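Local coordinates for TIGR00266 family protein (Pseudomonas aeruginosa, PDB 1YOX), which is of unknown function but belongs to the AIM24 family of the cupin clan, a family named for mitochondrial biogenesis, at residues F113-S118 and W221-P226; K134-G139 and Y191-A196; V157-G162 and C181-T186. All blocks are in the same frame, centred on the assembly; numbering follows the deposited sequence.

Contact 1 of 3, residues F113-S118 and W221-P226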
ATOM      1  N   PHE C 113       4.011  -8.421  23.201  1.00 43.93           N
ATOM      2  CA  PHE C 113       3.451  -9.460  22.364  1.00 43.54           C
ATOM      3  C   PHE C 113       3.181  -8.915  20.973  1.00 43.08           C
ATOM      4  O   PHE C 113       2.641  -7.806  20.804  1.00 43.23           O
ATOM      5  CB  PHE C 113       2.175 -10.006  22.991  1.00 43.95           C
ATOM      6  CG  PHE C 113       2.416 -10.702  24.302  1.00 45.47           C
ATOM      7  CD1 PHE C 113       2.349  -9.993  25.504  1.00 46.32           C
ATOM      8  CD2 PHE C 113       2.770 -12.052  24.334  1.00 46.05           C
ATOM      9  CE1 PHE C 113       2.610 -10.643  26.740  1.00 47.40           C
ATOM     10  CE2 PHE C 113       3.019 -12.706  25.561  1.00 46.60           C
ATOM     11  CZ  PHE C 113       2.932 -12.000  26.756  1.00 44.25           C
ATOM     12  N   CYS C 114       3.539  -9.705  19.973  1.00 42.45           N
ATOM     13  CA  CYS C 114       3.605  -9.180  18.632  1.00 41.36           C
ATOM     14  C   CYS C 114       3.173 -10.207  17.625  1.00 39.56           C
ATOM     15  O   CYS C 114       3.715 -11.294  17.630  1.00 38.52           O
ATOM     16  CB  CYS C 114       5.060  -8.808  18.344  1.00 41.81           C
ATOM     17  SG  CYS C 114       5.170  -7.741  16.996  1.00 45.37           S
ATOM     18  N   GLN C 115       2.222  -9.872  16.749  1.00 39.05           N
ATOM     19  CA  GLN C 115       1.939 -10.749  15.604  1.00 38.64           C
ATOM     20  C   GLN C 115       3.205 -10.893  14.764  1.00 38.21           C
ATOM     21  O   GLN C 115       3.895  -9.927  14.510  1.00 38.40           O
ATOM     22  CB  GLN C 115       0.764 -10.260  14.751  1.00 38.33           C
ATOM     23  CG  GLN C 115       0.239 -11.393  13.830  1.00 39.07           C
ATOM     24  CD  GLN C 115      -0.709 -10.953  12.735  1.00 39.88           C
ATOM     25  OE1 GLN C 115      -1.438  -9.954  12.885  1.00 41.23           O
ATOM     26  NE2 GLN C 115      -0.747 -11.731  11.627  1.00 38.32           N
ATOM     27  N   LYS C 116       3.537 -12.102  14.353  1.00 38.73           N
ATOM     28  CA  LYS C 116       4.836 -12.324  13.722  1.00 39.31           C
ATOM     29  C   LYS C 116       5.056 -11.465  12.467  1.00 38.32           C
ATOM     30  O   LYS C 116       6.158 -10.939  12.253  1.00 39.14           O
ATOM     31  CB  LYS C 116       5.097 -13.814  13.473  1.00 38.85           C
ATOM     32  CG  LYS C 116       6.366 -14.108  12.661  1.00 40.43           C
ATOM     33  CD  LYS C 116       6.469 -15.590  12.292  1.00 41.42           C
ATOM     34  CE  LYS C 116       7.248 -15.776  11.005  1.00 47.97           C
ATOM     35  NZ  LYS C 116       6.666 -14.909   9.858  1.00 52.22           N
ATOM     36  N   ASP C 117       4.009 -11.295  11.671  1.00 37.55           N
ATOM     37  CA  ASP C 117       4.073 -10.511  10.426  1.00 37.40           C
ATOM     38  C   ASP C 117       4.377  -9.064  10.759  1.00 36.99           C
ATOM     39  O   ASP C 117       4.859  -8.333   9.920  1.00 36.47           O
ATOM     40  CB  ASP C 117       2.726 -10.543   9.671  1.00 37.06           C
ATOM     41  CG  ASP C 117       2.564 -11.777   8.810  1.00 39.18           C
ATOM     42  OD1 ASP C 117       3.594 -12.239   8.283  1.00 40.78           O
ATOM     43  OD2 ASP C 117       1.411 -12.276   8.645  1.00 39.73           O
ATOM     44  N   SER C 118       4.015  -8.661  11.975  1.00 36.24           N
ATOM     45  CA  SER C 118       4.211  -7.322  12.433  1.00 36.55           C
ATOM     46  C   SER C 118       5.604  -7.033  12.993  1.00 36.94           C
ATOM     47  O   SER C 118       6.020  -5.883  13.006  1.00 37.75           O
ATOM     48  CB  SER C 118       3.144  -6.965  13.449  1.00 36.33           C
ATOM     49  OG  SER C 118       2.011  -6.415  12.810  1.00 37.49           O
ATOM     50  N   TRP C 221      -2.189  -2.476  20.172  1.00 43.22           N
ATOM     51  CA  TRP C 221      -1.856  -1.909  18.862  1.00 42.06           C
ATOM     52  C   TRP C 221      -2.555  -2.688  17.740  1.00 40.49           C
ATOM     53  O   TRP C 221      -2.361  -3.890  17.584  1.00 38.87           O
ATOM     54  CB  TRP C 221      -0.343  -1.855  18.692  1.00 43.85           C
ATOM     55  CG  TRP C 221       0.375  -1.577  20.008  1.00 45.69           C
ATOM     56  CD1 TRP C 221       0.337  -2.339  21.165  1.00 48.15           C
ATOM     57  CD2 TRP C 221       1.214  -0.483  20.292  1.00 47.59           C
ATOM     58  NE1 TRP C 221       1.105  -1.771  22.147  1.00 48.17           N
ATOM     59  CE2 TRP C 221       1.662  -0.630  21.638  1.00 48.74           C
ATOM     60  CE3 TRP C 221       1.633   0.622  19.553  1.00 48.03           C
ATOM     61  CZ2 TRP C 221       2.505   0.288  22.246  1.00 48.25           C
ATOM     62  CZ3 TRP C 221       2.489   1.534  20.158  1.00 49.26           C
ATOM     63  CH2 TRP C 221       2.918   1.361  21.492  1.00 48.58           C
ATOM     64  N   LEU C 222      -3.387  -1.980  16.979  1.00 38.60           N
ATOM     65  CA  LEU C 222      -4.182  -2.594  15.931  1.00 37.45           C
ATOM     66  C   LEU C 222      -3.849  -1.997  14.564  1.00 36.11           C
ATOM     67  O   LEU C 222      -3.339  -0.896  14.480  1.00 34.81           O
ATOM     68  CB  LEU C 222      -5.678  -2.417  16.226  1.00 38.03           C
ATOM     69  CG  LEU C 222      -6.214  -2.973  17.553  1.00 38.69           C
ATOM     70  CD1 LEU C 222      -7.639  -2.504  17.792  1.00 39.56           C
ATOM     71  CD2 LEU C 222      -6.113  -4.486  17.595  1.00 37.37           C
ATOM     72  N   GLN C 223      -4.145  -2.740  13.498  1.00 34.39           N
ATOM     73  CA  GLN C 223      -3.809  -2.306  12.152  1.00 33.00           C
ATOM     74  C   GLN C 223      -5.048  -2.416  11.299  1.00 33.63           C
ATOM     75  O   GLN C 223      -5.792  -3.411  11.410  1.00 33.52           O
ATOM     76  CB  GLN C 223      -2.663  -3.162  11.587  1.00 33.06           C
ATOM     77  CG  GLN C 223      -2.997  -4.635  11.249  1.00 31.29           C
ATOM     78  CD  GLN C 223      -1.765  -5.520  11.159  1.00 32.53           C
ATOM     79  OE1 GLN C 223      -1.661  -6.541  11.852  1.00 35.46           O
ATOM     80  NE2 GLN C 223      -0.799  -5.108  10.363  1.00 27.34           N
ATOM     81  N   SER C 224      -5.291  -1.399  10.467  1.00 33.35           N
ATOM     82  CA  SER C 224      -6.452  -1.389   9.594  1.00 33.49           C
ATOM     83  C   SER C 224      -6.357  -2.329   8.386  1.00 34.00           C
ATOM     84  O   SER C 224      -7.383  -2.760   7.866  1.00 35.07           O
ATOM     85  CB  SER C 224      -6.724   0.030   9.089  1.00 33.49           C
ATOM     86  OG  SER C 224      -5.673   0.496   8.260  1.00 33.48           O
ATOM     87  N   LEU C 225      -5.143  -2.611   7.903  1.00 33.56           N
ATOM     88  CA  LEU C 225      -4.982  -3.427   6.702  1.00 32.61           C
ATOM     89  C   LEU C 225      -3.900  -4.464   6.915  1.00 32.53           C
ATOM     90  O   LEU C 225      -2.798  -4.345   6.381  1.00 31.18           O
ATOM     91  CB  LEU C 225      -4.723  -2.590   5.442  1.00 33.39           C
ATOM     92  CG  LEU C 225      -4.496  -3.372   4.120  1.00 32.73           C
ATOM     93  CD1 LEU C 225      -5.664  -4.243   3.727  1.00 29.56           C
ATOM     94  CD2 LEU C 225      -4.135  -2.428   3.004  1.00 32.71           C
ATOM     95  N   PRO C 226      -4.253  -5.524   7.665  1.00 32.72           N
ATOM     96  CA  PRO C 226      -3.310  -6.554   7.991  1.00 32.90           C
ATOM     97  C   PRO C 226      -2.969  -7.324   6.723  1.00 33.00           C
ATOM     98  O   PRO C 226      -3.788  -7.396   5.795  1.00 32.61           O
ATOM     99  CB  PRO C 226      -4.063  -7.431   9.006  1.00 33.15           C
ATOM    100  CG  PRO C 226      -5.508  -7.164   8.811  1.00 32.79           C
ATOM    101  CD  PRO C 226      -5.614  -5.804   8.177  1.00 32.78           C
TER

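Contact 2 of 3, residues K134-G139 and Y191-A196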
ATOM      1  N   LYS C 134      -1.160 -21.083  16.164  1.00 58.70           N
ATOM      2  CA  LYS C 134      -2.440 -21.720  15.947  1.00 59.13           C
ATOM      3  C   LYS C 134      -2.863 -21.573  14.489  1.00 58.87           C
ATOM      4  O   LYS C 134      -3.072 -20.452  13.996  1.00 58.16           O
ATOM      5  CB  LYS C 134      -3.482 -21.097  16.877  1.00 59.32           C
ATOM      6  CG  LYS C 134      -4.404 -22.097  17.560  1.00 61.72           C
ATOM      7  CD  LYS C 134      -5.654 -21.384  18.085  1.00 64.43           C
ATOM      8  CE  LYS C 134      -6.429 -22.240  19.080  1.00 66.30           C
ATOM      9  NZ  LYS C 134      -7.336 -21.380  19.906  1.00 67.82           N
ATOM     10  N   ARG C 135      -2.999 -22.713  13.810  1.00 58.65           N
ATOM     11  CA  ARG C 135      -3.420 -22.723  12.415  1.00 58.50           C
ATOM     12  C   ARG C 135      -4.714 -21.931  12.150  1.00 57.28           C
ATOM     13  O   ARG C 135      -4.612 -20.772  11.763  1.00 58.16           O
ATOM     14  CB  ARG C 135      -3.448 -24.130  11.825  1.00 59.31           C
ATOM     15  CG  ARG C 135      -2.248 -24.993  12.193  1.00 63.09           C
ATOM     16  CD  ARG C 135      -2.586 -25.856  13.419  1.00 66.84           C
ATOM     17  NE  ARG C 135      -2.161 -27.251  13.266  1.00 70.66           N
ATOM     18  CZ  ARG C 135      -2.734 -28.145  12.454  1.00 71.81           C
ATOM     19  NH1 ARG C 135      -3.757 -27.802  11.671  1.00 71.54           N
ATOM     20  NH2 ARG C 135      -2.268 -29.394  12.411  1.00 72.35           N
ATOM     21  N   LEU C 136      -5.902 -22.501  12.336  1.00 55.25           N
ATOM     22  CA  LEU C 136      -7.161 -21.766  12.032  1.00 53.75           C
ATOM     23  C   LEU C 136      -7.711 -21.852  10.597  1.00 52.58           C
ATOM     24  O   LEU C 136      -7.404 -21.003   9.750  1.00 52.15           O
ATOM     25  CB  LEU C 136      -7.037 -20.285  12.391  1.00 53.51           C
ATOM     26  CG  LEU C 136      -7.776 -19.588  13.520  1.00 54.17           C
ATOM     27  CD1 LEU C 136      -8.008 -20.452  14.772  1.00 54.70           C
ATOM     28  CD2 LEU C 136      -6.982 -18.319  13.844  1.00 55.29           C
ATOM     29  N   GLY C 137      -8.545 -22.865  10.349  1.00 51.46           N
ATOM     30  CA  GLY C 137      -9.350 -22.965   9.127  1.00 49.39           C
ATOM     31  C   GLY C 137      -8.608 -23.176   7.823  1.00 48.24           C
ATOM     32  O   GLY C 137      -7.473 -23.658   7.809  1.00 46.77           O
ATOM     33  N   ALA C 138      -9.272 -22.824   6.721  1.00 47.86           N
ATOM     34  CA  ALA C 138      -8.707 -23.031   5.374  1.00 48.08           C
ATOM     35  C   ALA C 138      -8.440 -21.737   4.590  1.00 48.38           C
ATOM     36  O   ALA C 138      -8.125 -21.785   3.386  1.00 48.41           O
ATOM     37  CB  ALA C 138      -9.585 -23.974   4.562  1.00 48.00           C
ATOM     38  N   GLY C 139      -8.565 -20.586   5.267  1.00 48.08           N
ATOM     39  CA  GLY C 139      -8.173 -19.294   4.684  1.00 47.41           C
ATOM     40  C   GLY C 139      -6.695 -18.977   4.923  1.00 46.66           C
ATOM     41  O   GLY C 139      -5.865 -19.886   5.035  1.00 47.35           O
ATOM     42  N   TYR C 191      -6.398 -12.719  25.750  1.00 55.05           N
ATOM     43  CA  TYR C 191      -6.806 -12.880  24.362  1.00 55.07           C
ATOM     44  C   TYR C 191      -7.234 -14.318  24.118  1.00 55.52           C
ATOM     45  O   TYR C 191      -6.669 -15.260  24.681  1.00 55.39           O
ATOM     46  CB  TYR C 191      -5.652 -12.511  23.399  1.00 54.30           C
ATOM     47  CG  TYR C 191      -4.421 -13.394  23.563  1.00 54.14           C
ATOM     48  CD1 TYR C 191      -4.191 -14.473  22.704  1.00 52.95           C
ATOM     49  CD2 TYR C 191      -3.518 -13.179  24.615  1.00 52.78           C
ATOM     50  CE1 TYR C 191      -3.080 -15.310  22.879  1.00 52.70           C
ATOM     51  CE2 TYR C 191      -2.406 -14.002  24.796  1.00 52.17           C
ATOM     52  CZ  TYR C 191      -2.194 -15.066  23.929  1.00 53.67           C
ATOM     53  OH  TYR C 191      -1.083 -15.881  24.110  1.00 55.05           O
ATOM     54  N   ASP C 192      -8.236 -14.493  23.271  1.00 56.32           N
ATOM     55  CA  ASP C 192      -8.447 -15.794  22.658  1.00 56.89           C
ATOM     56  C   ASP C 192      -9.236 -15.654  21.373  1.00 57.00           C
ATOM     57  O   ASP C 192     -10.014 -14.710  21.200  1.00 56.69           O
ATOM     58  CB  ASP C 192      -9.074 -16.811  23.624  1.00 57.34           C
ATOM     59  CG  ASP C 192     -10.551 -16.600  23.821  1.00 58.61           C
ATOM     60  OD1 ASP C 192     -11.329 -17.487  23.380  1.00 60.26           O
ATOM     61  OD2 ASP C 192     -10.922 -15.545  24.396  1.00 58.60           O
ATOM     62  N   VAL C 193      -8.993 -16.609  20.484  1.00 57.52           N
ATOM     63  CA  VAL C 193      -9.455 -16.585  19.116  1.00 58.37           C
ATOM     64  C   VAL C 193     -10.612 -17.558  18.977  1.00 59.24           C
ATOM     65  O   VAL C 193     -10.518 -18.712  19.386  1.00 59.66           O
ATOM     66  CB  VAL C 193      -8.317 -17.013  18.153  1.00 58.51           C
ATOM     67  CG1 VAL C 193      -8.795 -17.012  16.701  1.00 59.09           C
ATOM     68  CG2 VAL C 193      -7.090 -16.115  18.324  1.00 57.84           C
ATOM     69  N   GLN C 194     -11.709 -17.081  18.409  1.00 59.83           N
ATOM     70  CA  GLN C 194     -12.850 -17.924  18.115  1.00 59.98           C
ATOM     71  C   GLN C 194     -13.248 -17.787  16.656  1.00 59.83           C
ATOM     72  O   GLN C 194     -13.088 -16.731  16.053  1.00 59.70           O
ATOM     73  CB  GLN C 194     -14.037 -17.541  19.008  1.00 59.94           C
ATOM     74  CG  GLN C 194     -13.864 -17.915  20.482  1.00 61.33           C
ATOM     75  CD  GLN C 194     -13.440 -19.367  20.680  1.00 62.29           C
ATOM     76  OE1 GLN C 194     -14.151 -20.291  20.281  1.00 61.98           O
ATOM     77  NE2 GLN C 194     -12.281 -19.570  21.306  1.00 62.04           N
ATOM     78  N   LEU C 195     -13.773 -18.859  16.086  1.00 60.18           N
ATOM     79  CA  LEU C 195     -14.518 -18.740  14.840  1.00 60.45           C
ATOM     80  C   LEU C 195     -15.884 -18.230  15.249  1.00 60.83           C
ATOM     81  O   LEU C 195     -16.583 -18.902  16.003  1.00 60.36           O
ATOM     82  CB  LEU C 195     -14.668 -20.100  14.165  1.00 59.93           C
ATOM     83  CG  LEU C 195     -14.716 -20.282  12.649  1.00 58.97           C
ATOM     84  CD1 LEU C 195     -15.712 -21.388  12.386  1.00 58.38           C
ATOM     85  CD2 LEU C 195     -15.059 -19.046  11.832  1.00 57.28           C
ATOM     86  N   ALA C 196     -16.242 -17.040  14.771  1.00 62.06           N
ATOM     87  CA  ALA C 196     -17.527 -16.394  15.082  1.00 63.40           C
ATOM     88  C   ALA C 196     -18.708 -17.087  14.403  1.00 64.29           C
ATOM     89  O   ALA C 196     -18.833 -18.311  14.470  1.00 64.75           O
ATOM     90  CB  ALA C 196     -17.486 -14.923  14.705  1.00 63.49           C
TER

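Contact 3 of 3, residues V157-G162 and C181-T186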
ATOM      1  N   VAL C 157      12.492  -2.036  20.075  1.00 38.95           N
ATOM      2  CA  VAL C 157      11.770  -2.995  19.258  1.00 37.75           C
ATOM      3  C   VAL C 157      11.036  -2.120  18.235  1.00 36.80           C
ATOM      4  O   VAL C 157      10.666  -0.996  18.549  1.00 37.77           O
ATOM      5  CB  VAL C 157      10.843  -3.814  20.201  1.00 37.62           C
ATOM      6  CG1 VAL C 157       9.412  -3.790  19.793  1.00 37.89           C
ATOM      7  CG2 VAL C 157      11.429  -5.215  20.490  1.00 36.35           C
ATOM      8  N   PHE C 158      10.884  -2.596  17.010  1.00 35.36           N
ATOM      9  CA  PHE C 158      10.153  -1.863  15.984  1.00 34.73           C
ATOM     10  C   PHE C 158       9.143  -2.839  15.394  1.00 34.71           C
ATOM     11  O   PHE C 158       9.486  -3.974  15.008  1.00 33.39           O
ATOM     12  CB  PHE C 158      11.094  -1.331  14.898  1.00 34.84           C
ATOM     13  CG  PHE C 158      12.208  -0.479  15.435  1.00 35.24           C
ATOM     14  CD1 PHE C 158      13.347  -1.070  15.994  1.00 35.77           C
ATOM     15  CD2 PHE C 158      12.102   0.919  15.431  1.00 36.28           C
ATOM     16  CE1 PHE C 158      14.372  -0.289  16.531  1.00 36.57           C
ATOM     17  CE2 PHE C 158      13.142   1.724  15.954  1.00 35.72           C
ATOM     18  CZ  PHE C 158      14.276   1.113  16.497  1.00 36.17           C
ATOM     19  N   VAL C 159       7.890  -2.404  15.370  1.00 33.97           N
ATOM     20  CA  VAL C 159       6.825  -3.242  14.897  1.00 34.40           C
ATOM     21  C   VAL C 159       6.135  -2.473  13.774  1.00 34.70           C
ATOM     22  O   VAL C 159       6.202  -1.250  13.737  1.00 34.56           O
ATOM     23  CB  VAL C 159       5.815  -3.699  16.053  1.00 34.00           C
ATOM     24  CG1 VAL C 159       6.518  -4.566  17.122  1.00 33.72           C
ATOM     25  CG2 VAL C 159       5.127  -2.532  16.695  1.00 33.61           C
ATOM     26  N   HIS C 160       5.466  -3.193  12.873  1.00 34.53           N
ATOM     27  CA  HIS C 160       4.835  -2.561  11.733  1.00 34.55           C
ATOM     28  C   HIS C 160       3.305  -2.775  11.728  1.00 34.44           C
ATOM     29  O   HIS C 160       2.843  -3.890  11.949  1.00 34.81           O
ATOM     30  CB  HIS C 160       5.487  -3.137  10.469  1.00 34.22           C
ATOM     31  CG  HIS C 160       4.783  -2.781   9.198  1.00 34.05           C
ATOM     32  ND1 HIS C 160       5.198  -1.746   8.388  1.00 33.90           N
ATOM     33  CD2 HIS C 160       3.714  -3.338   8.580  1.00 33.69           C
ATOM     34  CE1 HIS C 160       4.419  -1.684   7.320  1.00 31.47           C
ATOM     35  NE2 HIS C 160       3.509  -2.635   7.415  1.00 33.84           N
ATOM     36  N   ALA C 161       2.543  -1.719  11.453  1.00 34.27           N
ATOM     37  CA  ALA C 161       1.078  -1.802  11.303  1.00 34.01           C
ATOM     38  C   ALA C 161       0.618  -1.554   9.870  1.00 33.28           C
ATOM     39  O   ALA C 161       0.840  -0.474   9.331  1.00 31.92           O
ATOM     40  CB  ALA C 161       0.374  -0.827  12.262  1.00 33.85           C
ATOM     41  N   GLY C 162      -0.019  -2.559   9.254  1.00 33.53           N
ATOM     42  CA  GLY C 162      -0.559  -2.420   7.881  1.00 33.21           C
ATOM     43  C   GLY C 162      -1.695  -1.406   7.822  1.00 34.73           C
ATOM     44  O   GLY C 162      -2.611  -1.425   8.670  1.00 33.63           O
ATOM     45  N   CYS C 181      -6.027  -8.230  12.464  1.00 36.26           N
ATOM     46  CA  CYS C 181      -5.882  -6.824  12.842  1.00 36.92           C
ATOM     47  C   CYS C 181      -5.093  -6.552  14.124  1.00 37.16           C
ATOM     48  O   CYS C 181      -4.762  -5.403  14.413  1.00 38.68           O
ATOM     49  CB  CYS C 181      -7.255  -6.145  12.933  1.00 36.10           C
ATOM     50  SG  CYS C 181      -7.986  -5.862  11.340  1.00 37.05           S
ATOM     51  N   LEU C 182      -4.778  -7.585  14.888  1.00 37.53           N
ATOM     52  CA  LEU C 182      -3.947  -7.402  16.075  1.00 37.90           C
ATOM     53  C   LEU C 182      -2.449  -7.296  15.771  1.00 38.13           C
ATOM     54  O   LEU C 182      -1.819  -8.273  15.400  1.00 38.74           O
ATOM     55  CB  LEU C 182      -4.199  -8.533  17.080  1.00 37.94           C
ATOM     56  CG  LEU C 182      -3.688  -8.404  18.532  1.00 37.79           C
ATOM     57  CD1 LEU C 182      -4.145  -7.140  19.174  1.00 35.17           C
ATOM     58  CD2 LEU C 182      -4.129  -9.619  19.377  1.00 37.52           C
ATOM     59  N   VAL C 183      -1.888  -6.118  15.955  1.00 38.43           N
ATOM     60  CA  VAL C 183      -0.453  -5.917  15.835  1.00 40.02           C
ATOM     61  C   VAL C 183       0.325  -6.400  17.057  1.00 40.93           C
ATOM     62  O   VAL C 183       1.117  -7.353  16.966  1.00 40.85           O
ATOM     63  CB  VAL C 183      -0.111  -4.424  15.570  1.00 39.60           C
ATOM     64  CG1 VAL C 183       1.409  -4.232  15.387  1.00 40.71           C
ATOM     65  CG2 VAL C 183      -0.846  -3.939  14.355  1.00 39.65           C
ATOM     66  N   ALA C 184       0.104  -5.712  18.182  1.00 42.12           N
ATOM     67  CA  ALA C 184       0.873  -5.876  19.420  1.00 43.22           C
ATOM     68  C   ALA C 184      -0.004  -5.577  20.647  1.00 43.90           C
ATOM     69  O   ALA C 184      -1.014  -4.859  20.539  1.00 43.15           O
ATOM     70  CB  ALA C 184       2.100  -4.937  19.409  1.00 42.75           C
ATOM     71  N   PHE C 185       0.394  -6.129  21.798  1.00 45.03           N
ATOM     72  CA  PHE C 185      -0.209  -5.789  23.102  1.00 46.42           C
ATOM     73  C   PHE C 185       0.726  -6.076  24.286  1.00 47.87           C
ATOM     74  O   PHE C 185       1.592  -6.964  24.235  1.00 47.59           O
ATOM     75  CB  PHE C 185      -1.567  -6.484  23.314  1.00 46.10           C
ATOM     76  CG  PHE C 185      -1.502  -7.994  23.273  1.00 45.84           C
ATOM     77  CD1 PHE C 185      -1.340  -8.731  24.441  1.00 44.76           C
ATOM     78  CD2 PHE C 185      -1.623  -8.673  22.073  1.00 45.91           C
ATOM     79  CE1 PHE C 185      -1.286 -10.121  24.416  1.00 45.52           C
ATOM     80  CE2 PHE C 185      -1.562 -10.058  22.036  1.00 47.16           C
ATOM     81  CZ  PHE C 185      -1.393 -10.786  23.220  1.00 46.02           C
ATOM     82  N   THR C 186       0.517  -5.305  25.348  1.00 49.52           N
ATOM     83  CA  THR C 186       1.298  -5.369  26.579  1.00 50.97           C
ATOM     84  C   THR C 186       0.742  -6.484  27.448  1.00 52.53           C
ATOM     85  O   THR C 186      -0.250  -7.121  27.087  1.00 52.82           O
ATOM     86  CB  THR C 186       1.141  -4.040  27.360  1.00 50.99           C
ATOM     87  OG1 THR C 186      -0.254  -3.793  27.594  1.00 50.31           O
ATOM     88  CG2 THR C 186       1.698  -2.871  26.557  1.00 49.50           C
TER

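Contact 1 of 3, residues F113-S118 and W221-P226
At one end of a six-stranded antiparallel sheet, in a protein of the cupin clan, Gln115 and Gln223 reach toward each other from strands that are not direct neighbours. Strand 182-185 runs between them, which puts Gln115 CA and Gln223 CA 10.8 Å apart, roughly two strand spacings. Glutamine suits both places because its length lets the two amides meet across the middle strand: Gln115 CD lies 5.7 Å from Gln223 CD. The side chains cross at about a right angle, with the amide planes 73° apart, so the groups do not stack face to face. Gln115 keeps CG anti to its own N (chi1 -163°) and extends from there, whereas CG of Gln223 sits between N and the carbonyl carbon (chi1 70°) and its extended chain rises toward Ser118. Ser118 OG comes alongside that amide, 4.2 Å from Gln223 CD, while making its hydrogen bond to His160 O. A turn after the strand delivers the serine, closed by a bond of 2.8 Å from Ser118 N to Gln115 O. The small hydroxyl fits this buried corner. Val183, in the middle strand, is touched by Ser118 and Gln223 alike. Beyond the contact, Pro226 is the N-cap of helix 227-237, strand 165-169 flanks Trp221 and Leu222, and strand 146-152 runs on the other side of 111-115.

Contact 2 of 3, residues K134-G139 and Y191-A196
Leu136 and Val193 meet through aliphatic branches alone; the flat groups of the strand take little part in the meeting. The amide of Gln194 is joined to the carboxylate of Asp192 on its own strand: Gln194 NE2 gives a hydrogen bond of 3.1 Å to Asp192 OD1, moderately bent at 143°. The oxygen is approached nearly along its C-O axis, but it stands 26° out of the amide plane, so the bond is not flat. Farther back on the strand, the ring of Tyr191 meets that of Phe185, their planes inclined at about 50°. The peptide oxygen of Val193 has Lys134 NZ in its vicinity, yet at 4.2 Å Lys134 NZ and Val193 O are merely near each other, too far for a bond. The extended lysine carries its ammonium group into the neighbourhood of Asp192, with Lys134 NZ 6.6 Å from Asp192 OD1; any attraction there would be long-range, and the second oxygen, OD2, has a weak, long ion pair with Lys215. This is loop-on-sheet packing. Strand 189-195 is an edge of a three-stranded antiparallel sheet within the chain, beside 210-216, and alternation along it places Val193 on the face toward the 134-139 loop. Leucine and valine suit this place because both present only methyls where they touch, so their meeting leaves no polar side-chain atom to satisfy. Val193 CG1, anti to the backbone N (chi1 179°), takes both leucine methyls: Leu136 CD2 is 3.6 Å from Val193 CG1, and Leu136 CD1 follows at 4.0 Å from the same carbon. Val193 also packs on Thr212 of the adjoining strand and on Thr179, while Leu136 touches Leu210 and Phe141.

Contact 3 of 3, residues V157-G162 and C181-T186
Val183 lays one of its methyls against Ala161, with Val183 CG2 3.9 Å from Ala161 CB, in the interior between two antiparallel sheets. Strand 157-162 belongs to one sheet and strand 182-185 to the other, so the contact is face-to-face packing of the beta-sandwich kind, in keeping with a member of the cupin clan. The strand axes come within 7.5 Å and run at 148° to each other, far from exactly antiparallel. A classic beta bulge shapes the second strand: Val183 and Ala184 both stand opposite Trp221, and Val183 has backbone angles near the helical region, as is usual for the first residue of such a bulge. Their CB atoms consequently both point toward the first strand, where regular alternation would have turned one of them away. The branched valine makes the contact and the small alanine keeps back, with Ala184 CB 4.7 Å from Val159 CG2. Branching at CB lets Val183 reach both ways along the strand. CG2 goes to Ala161, whose single methyl allows the close approach, and CG1, anti to the backbone N (chi1 -178°), is directed toward Val159, lying 4.3 Å from Val159 CG2. Val159 also packs on Val101 and on Cys114. His160, between Val159 and Ala161, points its CB away from the second strand, and its imidazole meets Tyr96 edge-to-face. Its carbonyl oxygen, hydrogen-bonded to Ser118 OG, is also touched by the valine: Val183 CG1 comes to 3.7 Å from His160 O.

How the contacts relate
Contacts 1 and 3 form one buried region, their centres 4 Å apart. Strand 182-185 of contact 3 is the neighbour shared by both strands of contact 1, and Trp221 N to Ala184 O, at 2.7 Å, is a probable hydrogen bond at the bulge. On the other sheet, Ser118 O and His160 N, also 2.7 Å apart, probably bond the turn of contact 1 to strand 157-162. Contact 2 is peripheral: its centre is 15 Å from that of contact 1, the nearest atoms about 5 Å apart without touching, and 19 Å from that of contact 3. It still meets contact 3 through aromatic packing, Tyr191 CD2 lying 3.5 Å from Phe185 CZ. With the function unknown, none of the three can be tied to a site.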